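Local coordinates for protein 7,8-dihydro-6-hydroxymethylpterin pyrophosphokinase-dihydropteroate synthase (Plasmodium falciparum, PDB 6JWS) that probably carries out two successive steps of folate biosynthesis, pyrophosphorylating 6-hydroxymethyl-7,8-dihydropterin with ATP and then joining the product to 4-aminobenzoate to give 7,8-dihydropteroate, at residues B[50-60]-B[325-336]; B[373-381]-B[568-576]. The protein carries 1 engineered substitution. One frame throughout, in Å; residues are numbered along the deposited sequence.

In the fold
Near the N terminus the chain lays down strand 46-57 of the antiparallel sheet of the pyrophosphokinase part. Some 265 residues later, helix 327-336 comes back against that strand as interaction 1, closing a long loop that includes strands 163-172 and 208-214 of the same sheet. Strand 372-377 then joins this sheet next to strand 46-57, and its far end opens interaction 2, closed by 568-576 after most of the TIM barrel has been built. The two loops run in series, neither nesting nor crossing. They touch all the same: Y55 and R374, and T51 and R569, probably hydrogen-bond, so sheet, helix and barrel are tied together.

Interaction 1: residues B[50-60]-B[325-336]; sequences NTSYLYETVPE and HRYSILLCLNDM
S52 and Y55 lie against C332, L331 and D335 where helix 327-336 packs on strand 46-57 of the antiparallel sheet in the HPPK domain. Strand residues 54-57 and the helix run nearly antiparallel, 163° between directions, with their axes 9.6 Å apart at closest.

The apolar part centres on the Y55 ring. L331 puts its CD2 methyl over one ring face, 3.8 Å from the centroid, as a CH-pi contact, while C332 SG approaches the ring obliquely in a sulfur-aromatic contact. Farther along, T57 OG1 and CG2 rest on S328 CB. At the other end, M336 and N50 slide past each other in opposite directions, and the thioether passes close to the backbone of T51 and S52.

Polar contacts gather at three places. Around N50, a water takes a hydrogen bond from ND2 and gives one to M336 O, while the amide also reaches Y110 and R569. Around E60, at the N-terminal end of the helix, OE2 accepts from Y327 N (3.0 Å) from above the carboxylate plane, and a second water links OE2 to S328 N. The helix dipole would probably favour a negative charge here, although E60 is poorly ordered. R326, the N-cap residue and itself an ATP-binding residue in this protein, makes a cation-pi contact with Y322, its side chain about 4 Å from the bound ATP.

The D335 carboxylate ties the helix to the strand through one oxygen. Its CG stands anti to the carbonyl carbon, chi1 -71°, which aims the group at the strand. OD2 accepts twice: Y53 N arrives on the anti side, 3.1 Å away and out of the carboxylate plane, and Y55 OH, which also bonds R374, donates to the syn lone pair of D335 OD2 at 2.5 Å.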
loop_
_atom_site.group_PDB
_atom_site.type_symbol
_atom_site.label_atom_id
_atom_site.label_comp_id
_atom_site.label_asym_id
_atom_site.label_seq_id
_atom_site.Cartn_x
_atom_site.Cartn_y
_atom_site.Cartn_z
ATOM N N ASN B 50 16.554 33.256 5.411
ATOM C CA ASN B 50 15.916 32.024 5.851
ATOM C C ASN B 50 14.396 32.146 5.713
ATOM O O ASN B 50 13.853 33.242 5.758
ATOM C CB ASN B 50 16.411 31.560 7.231
ATOM C CG ASN B 50 16.323 30.055 7.395
ATOM O OD1 ASN B 50 15.598 29.374 6.659
ATOM N ND2 ASN B 50 17.046 29.521 8.360
ATOM N N THR B 51 13.717 31.020 5.465
ATOM C CA THR B 51 12.270 30.953 5.420
ATOM C C THR B 51 11.858 29.590 5.957
ATOM O O THR B 51 12.649 28.652 5.933
ATOM C CB THR B 51 11.702 31.098 3.997
ATOM O OG1 THR B 51 12.422 30.285 3.062
ATOM C CG2 THR B 51 11.643 32.528 3.492
ATOM N N SER B 52 10.623 29.487 6.448
ATOM C CA SER B 52 10.036 28.222 6.841
ATOM C C SER B 52 9.190 27.739 5.666
ATOM O O SER B 52 9.073 28.458 4.678
ATOM C CB SER B 52 9.170 28.435 8.058
ATOM O OG SER B 52 7.982 29.157 7.710
ATOM N N TYR B 53 8.590 26.543 5.784
ATOM C CA TYR B 53 7.478 26.202 4.920
ATOM C C TYR B 53 6.336 27.196 5.133
ATOM O O TYR B 53 6.274 27.929 6.112
ATOM C CB TYR B 53 7.051 24.737 5.097
ATOM C CG TYR B 53 8.064 23.777 4.525
ATOM C CD1 TYR B 53 8.133 23.547 3.153
ATOM C CD2 TYR B 53 9.010 23.162 5.343
ATOM C CE1 TYR B 53 9.105 22.712 2.620
ATOM C CE2 TYR B 53 9.994 22.335 4.826
ATOM C CZ TYR B 53 10.038 22.107 3.453
ATOM O OH TYR B 53 11.036 21.326 2.915
ATOM N N LEU B 54 5.401 27.171 4.198
ATOM C CA LEU B 54 4.093 27.766 4.358
ATOM C C LEU B 54 3.227 26.756 5.103
ATOM O O LEU B 54 3.389 25.555 4.899
ATOM C CB LEU B 54 3.560 27.951 2.939
ATOM C CG LEU B 54 3.014 29.329 2.641
ATOM C CD1 LEU B 54 2.948 29.563 1.133
ATOM C CD2 LEU B 54 1.628 29.457 3.272
ATOM N N TYR B 55 2.297 27.245 5.940
ATOM C CA TYR B 55 1.446 26.353 6.720
ATOM C C TYR B 55 0.009 26.849 6.751
ATOM O O TYR B 55 -0.241 28.038 6.892
ATOM C CB TYR B 55 1.958 26.210 8.150
ATOM C CG TYR B 55 3.255 25.453 8.266
ATOM C CD1 TYR B 55 3.271 24.066 8.361
ATOM C CD2 TYR B 55 4.470 26.123 8.251
ATOM C CE1 TYR B 55 4.467 23.373 8.474
ATOM C CE2 TYR B 55 5.666 25.447 8.378
ATOM C CZ TYR B 55 5.663 24.068 8.481
ATOM O OH TYR B 55 6.856 23.407 8.580
ATOM N N GLU B 56 -0.930 25.911 6.634
ATOM C CA GLU B 56 -2.322 26.217 6.898
ATOM C C GLU B 56 -2.648 25.793 8.327
ATOM O O GLU B 56 -2.513 24.622 8.691
ATOM C CB GLU B 56 -3.223 25.510 5.908
ATOM C CG GLU B 56 -4.679 25.518 6.335
ATOM C CD GLU B 56 -5.494 24.806 5.287
ATOM O OE1 GLU B 56 -5.694 25.397 4.206
ATOM O OE2 GLU B 56 -5.855 23.638 5.521
ATOM N N THR B 57 -3.085 26.782 9.106
ATOM C CA THR B 57 -3.117 26.717 10.555
ATOM C C THR B 57 -4.553 26.874 11.059
ATOM O O THR B 57 -5.302 27.737 10.600
ATOM C CB THR B 57 -2.157 27.778 11.107
ATOM O OG1 THR B 57 -0.920 27.105 11.341
ATOM C CG2 THR B 57 -2.643 28.450 12.371
ATOM N N VAL B 58 -4.924 26.017 12.011
ATOM C CA VAL B 58 -6.153 26.183 12.774
ATOM C C VAL B 58 -5.784 26.793 14.127
ATOM O O VAL B 58 -4.915 26.262 14.821
ATOM C CB VAL B 58 -6.912 24.849 12.941
ATOM C CG1 VAL B 58 -8.051 24.964 13.946
ATOM C CG2 VAL B 58 -7.437 24.328 11.611
ATOM N N PRO B 59 -6.410 27.924 14.538
ATOM C CA PRO B 59 -6.082 28.571 15.814
ATOM C C PRO B 59 -6.215 27.672 17.046
ATOM O O PRO B 59 -6.789 26.582 16.983
ATOM C CB PRO B 59 -7.039 29.770 15.884
ATOM C CG PRO B 59 -7.419 30.025 14.444
ATOM C CD PRO B 59 -7.443 28.658 13.787
ATOM N N GLU B 60 -5.674 28.161 18.169
ATOM C CA GLU B 60 -5.461 27.388 19.384
ATOM C C GLU B 60 -6.777 26.831 19.929
ATOM O O GLU B 60 -6.815 25.681 20.365
ATOM C CB GLU B 60 -4.734 28.244 20.427
ATOM C CG GLU B 60 -3.393 28.785 19.947
ATOM C CD GLU B 60 -2.212 27.841 20.115
ATOM O OE1 GLU B 60 -1.874 27.523 21.274
ATOM O OE2 GLU B 60 -1.633 27.422 19.090
ATOM N N HIS B 325 3.668 30.456 22.650
ATOM C CA HIS B 325 2.294 30.145 23.004
ATOM C C HIS B 325 1.550 29.591 21.787
ATOM O O HIS B 325 0.714 28.704 21.925
ATOM C CB HIS B 325 1.652 31.368 23.679
ATOM C CG HIS B 325 0.408 31.058 24.443
ATOM N ND1 HIS B 325 -0.857 31.070 23.852
ATOM C CD2 HIS B 325 0.219 30.733 25.743
ATOM C CE1 HIS B 325 -1.767 30.764 24.757
ATOM N NE2 HIS B 325 -1.130 30.551 25.928
ATOM N N ARG B 326 1.854 30.118 20.596
ATOM C CA ARG B 326 1.208 29.669 19.372
ATOM C C ARG B 326 2.001 28.530 18.737
ATOM O O ARG B 326 3.156 28.702 18.346
ATOM C CB ARG B 326 1.116 30.810 18.358
ATOM C CG ARG B 326 0.021 31.812 18.662
ATOM C CD ARG B 326 -0.531 32.458 17.416
ATOM N NE ARG B 326 -1.512 33.428 17.877
ATOM C CZ ARG B 326 -1.315 34.741 17.930
ATOM N NH1 ARG B 326 -0.168 35.267 17.530
ATOM N NH2 ARG B 326 -2.283 35.525 18.372
ATOM N N TYR B 327 1.349 27.379 18.586
ATOM C CA TYR B 327 1.922 26.257 17.860
ATOM C C TYR B 327 2.413 26.696 16.476
ATOM O O TYR B 327 3.527 26.353 16.084
ATOM C CB TYR B 327 0.903 25.128 17.688
ATOM C CG TYR B 327 1.438 23.974 16.877
ATOM C CD1 TYR B 327 2.478 23.193 17.355
ATOM C CD2 TYR B 327 0.932 23.682 15.622
ATOM C CE1 TYR B 327 2.980 22.129 16.626
ATOM C CE2 TYR B 327 1.424 22.618 14.882
ATOM C CZ TYR B 327 2.450 21.840 15.381
ATOM O OH TYR B 327 2.941 20.794 14.651
ATOM N N SER B 328 1.592 27.483 15.766
ATOM C CA SER B 328 1.880 27.855 14.391
ATOM C C SER B 328 3.210 28.602 14.299
ATOM O O SER B 328 3.894 28.494 13.295
ATOM C CB SER B 328 0.750 28.622 13.758
ATOM O OG SER B 328 0.585 29.866 14.420
ATOM N N ILE B 329 3.609 29.308 15.357
ATOM C CA ILE B 329 4.894 29.994 15.321
ATOM C C ILE B 329 6.011 28.991 15.580
ATOM O O ILE B 329 6.989 28.961 14.839
ATOM C CB ILE B 329 4.946 31.191 16.292
ATOM C CG1 ILE B 329 3.931 32.275 15.916
ATOM C CG2 ILE B 329 6.348 31.754 16.428
ATOM C CD1 ILE B 329 3.685 33.268 17.049
ATOM N N LEU B 330 5.881 28.183 16.632
ATOM C CA LEU B 330 6.910 27.196 16.926
ATOM C C LEU B 330 7.148 26.296 15.704
ATOM O O LEU B 330 8.286 25.979 15.372
ATOM C CB LEU B 330 6.498 26.375 18.156
ATOM C CG LEU B 330 6.708 27.048 19.511
ATOM C CD1 LEU B 330 6.230 26.164 20.655
ATOM C CD2 LEU B 330 8.171 27.405 19.721
ATOM N N LEU B 331 6.061 25.892 15.042
ATOM C CA LEU B 331 6.072 25.054 13.853
ATOM C C LEU B 331 6.989 25.649 12.762
ATOM O O LEU B 331 7.869 24.953 12.251
ATOM C CB LEU B 331 4.608 24.902 13.407
ATOM C CG LEU B 331 4.312 24.131 12.110
ATOM C CD1 LEU B 331 4.635 22.636 12.237
ATOM C CD2 LEU B 331 2.846 24.314 11.729
ATOM N N CYS B 332 6.809 26.946 12.441
ATOM C CA CYS B 332 7.612 27.667 11.453
ATOM C C CYS B 332 9.061 27.847 11.903
ATOM O O CYS B 332 9.966 27.626 11.112
ATOM C CB CYS B 332 7.030 29.045 11.168
ATOM S SG CYS B 332 5.499 28.982 10.211
ATOM N N LEU B 333 9.292 28.287 13.144
ATOM C CA LEU B 333 10.645 28.498 13.651
ATOM C C LEU B 333 11.417 27.180 13.661
ATOM O O LEU B 333 12.641 27.184 13.502
ATOM C CB LEU B 333 10.593 29.071 15.074
ATOM C CG LEU B 333 9.945 30.455 15.250
ATOM C CD1 LEU B 333 9.884 30.856 16.726
ATOM C CD2 LEU B 333 10.687 31.523 14.466
ATOM N N ASN B 334 10.706 26.056 13.869
ATOM C CA ASN B 334 11.367 24.763 13.974
ATOM C C ASN B 334 12.001 24.380 12.634
ATOM O O ASN B 334 12.922 23.576 12.609
ATOM C CB ASN B 334 10.423 23.678 14.508
ATOM C CG ASN B 334 11.042 22.292 14.566
ATOM O OD1 ASN B 334 12.040 22.066 15.254
ATOM N ND2 ASN B 334 10.458 21.349 13.845
ATOM N N ASP B 335 11.476 24.920 11.522
ATOM C CA ASP B 335 12.005 24.634 10.194
ATOM C C ASP B 335 13.325 25.369 9.984
ATOM O O ASP B 335 14.219 24.833 9.332
ATOM C CB ASP B 335 11.079 25.124 9.074
ATOM C CG ASP B 335 9.790 24.345 8.901
ATOM O OD1 ASP B 335 9.734 23.173 9.322
ATOM O OD2 ASP B 335 8.850 24.918 8.359
ATOM N N MET B 336 13.415 26.599 10.527
ATOM C CA MET B 336 14.501 27.537 10.248
ATOM C C MET B 336 15.614 27.392 11.279
ATOM O O MET B 336 16.765 27.241 10.897
ATOM C CB MET B 336 14.056 29.009 10.244
ATOM C CG MET B 336 12.807 29.290 9.423
ATOM S SD MET B 336 12.623 31.077 9.153
ATOM C CE MET B 336 12.587 31.672 10.845
HETATM O O HOH W 1 17.981 26.561 8.515
HETATM O O HOH W 2 -1.137 27.403 16.190
#

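Interaction 2: residues B[373-381]-B[568-576]; sequences KRIYVLKDR and PRYRILFDI. With PT1 (pteroic acid), chain I.
R571 reaches to the loop that follows strand 372-377 and holds a single backbone carbonyl with two nitrogens. NH2 bonds K379 O at 2.8 Å, with the oxygen in the guanidinium plane, and R571 NH1 adds a weak bond to the same K379 O. An extended chain from CG to NE carries the group that far, and V377 CG1 lies over one of its faces, 3.7 Å from R571 NH2. E35 forms a salt bridge with NE and also accepts from Y570 OH, so one carboxylate steadies two neighbouring side chains.

V377 N donates to Y570 O at 2.9 Å, nearly straight at 160°. Side by side with the Y570 ring, V377 sets CG2 3.6 Å from CD1 of that ring. L573 crosses both Y376 and L378 at about a right angle, and its CD2 touches each of them.

Farther along strand 572-575, D575 OD2 accepts from N11 of pteroic acid, 2.8 Å away, at the synthase site. The contact joins strand 372-377 of the HPPK sheet, and the loop after it, to the 3-10 turn 569-571 and the start of barrel strand 572-575, with strand 525-529 alongside and helix 547-564 covering R569 and F574.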
loop_
_atom_site.group_PDB
_atom_site.type_symbol
_atom_site.label_atom_id
_atom_site.label_comp_id
_atom_site.label_asym_id
_atom_site.label_seq_id
_atom_site.Cartn_x
_atom_site.Cartn_y
_atom_site.Cartn_z
ATOM N N LYS B 373 -1.117 22.096 8.405
ATOM C CA LYS B 373 -0.646 21.406 7.213
ATOM C C LYS B 373 0.514 22.164 6.570
ATOM O O LYS B 373 0.412 23.365 6.283
ATOM C CB LYS B 373 -1.784 21.264 6.205
ATOM C CG LYS B 373 -2.932 20.372 6.658
ATOM C CD LYS B 373 -3.869 20.041 5.513
ATOM C CE LYS B 373 -5.071 19.194 5.889
ATOM N NZ LYS B 373 -5.953 19.006 4.708
ATOM N N ARG B 374 1.601 21.421 6.326
ATOM C CA ARG B 374 2.730 21.894 5.535
ATOM C C ARG B 374 2.308 22.090 4.073
ATOM O O ARG B 374 1.674 21.224 3.458
ATOM C CB ARG B 374 3.919 20.944 5.725
ATOM C CG ARG B 374 5.197 21.380 5.011
ATOM C CD ARG B 374 6.318 21.540 6.015
ATOM N NE ARG B 374 6.867 20.270 6.366
ATOM C CZ ARG B 374 7.328 19.924 7.547
ATOM N NH1 ARG B 374 7.317 20.768 8.563
ATOM N NH2 ARG B 374 7.784 18.695 7.705
ATOM N N ILE B 375 2.688 23.240 3.503
ATOM C CA ILE B 375 2.347 23.572 2.127
ATOM C C ILE B 375 3.625 23.718 1.300
ATOM O O ILE B 375 4.604 24.283 1.777
ATOM C CB ILE B 375 1.530 24.878 2.123
ATOM C CG1 ILE B 375 0.096 24.652 2.618
ATOM C CG2 ILE B 375 1.558 25.543 0.753
ATOM C CD1 ILE B 375 -0.614 25.947 3.001
ATOM N N TYR B 376 3.578 23.276 0.028
ATOM C CA TYR B 376 4.616 23.638 -0.935
ATOM C C TYR B 376 3.965 24.343 -2.129
ATOM O O TYR B 376 2.750 24.229 -2.306
ATOM C CB TYR B 376 5.454 22.417 -1.349
ATOM C CG TYR B 376 4.729 21.435 -2.236
ATOM C CD1 TYR B 376 3.862 20.506 -1.686
ATOM C CD2 TYR B 376 4.887 21.425 -3.619
ATOM C CE1 TYR B 376 3.199 19.573 -2.463
ATOM C CE2 TYR B 376 4.214 20.504 -4.418
ATOM C CZ TYR B 376 3.370 19.566 -3.836
ATOM O OH TYR B 376 2.671 18.633 -4.557
ATOM N N VAL B 377 4.769 25.047 -2.953
ATOM C CA VAL B 377 4.191 25.779 -4.082
ATOM C C VAL B 377 4.893 25.409 -5.393
ATOM O O VAL B 377 6.122 25.459 -5.491
ATOM C CB VAL B 377 4.175 27.305 -3.841
ATOM C CG1 VAL B 377 3.637 28.077 -5.041
ATOM C CG2 VAL B 377 3.371 27.665 -2.602
ATOM N N LEU B 378 4.109 24.996 -6.390
ATOM C CA LEU B 378 4.660 24.653 -7.694
ATOM C C LEU B 378 4.690 25.879 -8.597
ATOM O O LEU B 378 5.651 26.095 -9.336
ATOM C CB LEU B 378 3.803 23.557 -8.331
ATOM C CG LEU B 378 3.960 22.173 -7.710
ATOM C CD1 LEU B 378 2.945 21.199 -8.289
ATOM C CD2 LEU B 378 5.387 21.667 -7.905
ATOM N N LYS B 379 3.596 26.643 -8.583
ATOM C CA LYS B 379 3.488 27.795 -9.462
ATOM C C LYS B 379 3.046 29.006 -8.643
ATOM O O LYS B 379 3.885 29.776 -8.170
ATOM C CB LYS B 379 2.596 27.461 -10.666
ATOM C CG LYS B 379 2.514 28.546 -11.734
ATOM C CD LYS B 379 1.440 28.301 -12.798
ATOM C CE LYS B 379 1.147 29.551 -13.612
ATOM N NZ LYS B 379 0.501 29.250 -14.913
ATOM N N ASP B 380 1.733 29.128 -8.430
ATOM C CA ASP B 380 1.172 30.267 -7.721
ATOM C C ASP B 380 0.035 29.819 -6.800
ATOM O O ASP B 380 -0.667 30.657 -6.245
ATOM C CB ASP B 380 0.789 31.401 -8.685
ATOM C CG ASP B 380 -0.132 31.010 -9.836
ATOM O OD1 ASP B 380 -0.814 29.956 -9.734
ATOM O OD2 ASP B 380 -0.170 31.772 -10.848
ATOM N N ARG B 381 -0.132 28.503 -6.623
ATOM C CA ARG B 381 -1.196 27.961 -5.793
ATOM C C ARG B 381 -0.631 27.070 -4.678
ATOM O O ARG B 381 0.439 26.465 -4.799
ATOM C CB ARG B 381 -2.194 27.206 -6.680
ATOM C CG ARG B 381 -3.507 27.931 -6.933
ATOM C CD ARG B 381 -3.453 29.290 -7.610
ATOM N NE ARG B 381 -4.394 30.238 -7.011
ATOM C CZ ARG B 381 -4.782 31.401 -7.551
ATOM N NH1 ARG B 381 -4.332 31.783 -8.739
ATOM N NH2 ARG B 381 -5.642 32.173 -6.905
ATOM N N PRO B 568 12.467 30.879 -1.262
ATOM C CA PRO B 568 11.509 30.424 -0.250
ATOM C C PRO B 568 11.570 28.897 -0.124
ATOM O O PRO B 568 11.558 28.197 -1.135
ATOM C CB PRO B 568 10.151 30.855 -0.822
ATOM C CG PRO B 568 10.465 31.978 -1.811
ATOM C CD PRO B 568 11.853 31.682 -2.340
ATOM N N ARG B 569 11.631 28.406 1.128
ATOM C CA ARG B 569 11.762 26.993 1.464
ATOM C C ARG B 569 10.687 26.134 0.793
ATOM O O ARG B 569 10.984 25.026 0.343
ATOM C CB ARG B 569 11.731 26.784 2.985
ATOM C CG ARG B 569 12.086 25.367 3.428
ATOM C CD ARG B 569 12.081 25.202 4.944
ATOM N NE ARG B 569 13.115 26.038 5.527
ATOM C CZ ARG B 569 14.307 25.589 5.894
ATOM N NH1 ARG B 569 14.590 24.295 5.811
ATOM N NH2 ARG B 569 15.191 26.446 6.372
ATOM N N TYR B 570 9.449 26.638 0.739
ATOM C CA TYR B 570 8.302 25.880 0.259
ATOM C C TYR B 570 8.313 25.774 -1.272
ATOM O O TYR B 570 7.420 25.162 -1.854
ATOM C CB TYR B 570 7.008 26.518 0.780
ATOM C CG TYR B 570 6.877 27.985 0.463
ATOM C CD1 TYR B 570 6.381 28.396 -0.758
ATOM C CD2 TYR B 570 7.301 28.957 1.355
ATOM C CE1 TYR B 570 6.296 29.731 -1.100
ATOM C CE2 TYR B 570 7.213 30.301 1.034
ATOM C CZ TYR B 570 6.698 30.686 -0.192
ATOM O OH TYR B 570 6.616 32.002 -0.544
ATOM N N ARG B 571 9.340 26.332 -1.935
ATOM C CA ARG B 571 9.396 26.286 -3.394
ATOM C C ARG B 571 10.504 25.348 -3.887
ATOM O O ARG B 571 10.796 25.323 -5.078
ATOM C CB ARG B 571 9.590 27.685 -3.996
ATOM C CG ARG B 571 8.305 28.497 -4.106
ATOM C CD ARG B 571 8.517 29.816 -4.836
ATOM N NE ARG B 571 7.277 30.537 -5.072
ATOM C CZ ARG B 571 6.460 30.342 -6.104
ATOM N NH1 ARG B 571 6.747 29.408 -7.008
ATOM N NH2 ARG B 571 5.361 31.072 -6.221
ATOM N N ILE B 572 11.098 24.565 -2.988
ATOM C CA ILE B 572 12.240 23.729 -3.339
ATOM C C ILE B 572 11.825 22.269 -3.205
ATOM O O ILE B 572 11.378 21.861 -2.141
ATOM C CB ILE B 572 13.425 24.042 -2.400
ATOM C CG1 ILE B 572 13.833 25.516 -2.520
ATOM C CG2 ILE B 572 14.594 23.097 -2.650
ATOM C CD1 ILE B 572 14.755 25.997 -1.431
ATOM N N LEU B 573 11.997 21.487 -4.275
ATOM C CA LEU B 573 11.625 20.083 -4.273
ATOM C C LEU B 573 12.883 19.235 -4.391
ATOM O O LEU B 573 13.881 19.699 -4.952
ATOM C CB LEU B 573 10.666 19.863 -5.437
ATOM C CG LEU B 573 9.418 20.750 -5.368
ATOM C CD1 LEU B 573 9.429 21.774 -6.482
ATOM C CD2 LEU B 573 8.169 19.900 -5.466
ATOM N N PHE B 574 12.834 18.029 -3.804
ATOM C CA PHE B 574 13.963 17.115 -3.752
ATOM C C PHE B 574 13.747 15.987 -4.744
ATOM O O PHE B 574 12.621 15.508 -4.906
ATOM C CB PHE B 574 14.062 16.424 -2.388
ATOM C CG PHE B 574 14.492 17.296 -1.236
ATOM C CD1 PHE B 574 13.820 18.468 -0.936
ATOM C CD2 PHE B 574 15.497 16.897 -0.379
ATOM C CE1 PHE B 574 14.223 19.247 0.144
ATOM C CE2 PHE B 574 15.921 17.686 0.678
ATOM C CZ PHE B 574 15.291 18.868 0.933
ATOM N N ASP B 575 14.861 15.537 -5.343
ATOM C CA ASP B 575 14.845 14.408 -6.258
ATOM C C ASP B 575 16.112 13.586 -6.017
ATOM O O ASP B 575 17.219 14.110 -6.107
ATOM C CB ASP B 575 14.638 14.877 -7.707
ATOM C CG ASP B 575 14.516 13.741 -8.713
ATOM O OD1 ASP B 575 14.803 12.583 -8.341
ATOM O OD2 ASP B 575 14.083 14.001 -9.861
ATOM N N ILE B 576 15.946 12.290 -5.744
ATOM C CA ILE B 576 17.032 11.397 -5.347
ATOM C C ILE B 576 17.854 10.971 -6.567
ATOM O O ILE B 576 18.917 10.376 -6.411
ATOM C CB ILE B 576 16.430 10.159 -4.673
ATOM C CG1 ILE B 576 15.238 9.707 -5.520
ATOM C CG2 ILE B 576 15.995 10.517 -3.256
ATOM C CD1 ILE B 576 14.943 8.272 -5.417
HETATM C C2 PT1 I . 15.014 12.513 -13.182
HETATM C C3 PT1 I . 15.374 12.749 -14.581
HETATM C C5 PT1 I . 15.351 14.144 -15.032
HETATM N N6 PT1 I . 15.709 11.757 -15.441
HETATM C C7 PT1 I . 14.711 14.837 -12.829
HETATM N N9 PT1 I . 15.013 15.118 -14.139
HETATM C C10 PT1 I . 16.056 12.068 -16.718
HETATM N N11 PT1 I . 14.391 15.848 -11.942
HETATM C C12 PT1 I . 16.065 13.391 -17.141
HETATM C C21 PT1 I . 18.550 4.845 -16.632
HETATM O O22 PT1 I . 17.932 4.034 -17.375
HETATM O O1 PT1 I . 15.020 11.264 -12.700
HETATM N N4 PT1 I . 14.696 13.553 -12.381
HETATM N N8 PT1 I . 15.700 14.388 -16.307
HETATM C C13 PT1 I . 16.471 10.956 -17.644
HETATM N N14 PT1 I . 17.802 10.451 -17.207
HETATM C C15 PT1 I . 18.000 9.120 -17.065
HETATM C C16 PT1 I . 18.903 8.638 -16.093
HETATM C C17 PT1 I . 17.286 8.224 -17.925
HETATM C C18 PT1 I . 19.081 7.240 -15.958
HETATM C C19 PT1 I . 17.490 6.827 -17.791
HETATM C C20 PT1 I . 18.371 6.338 -16.794
HETATM O O23 PT1 I . 19.312 4.414 -15.751
#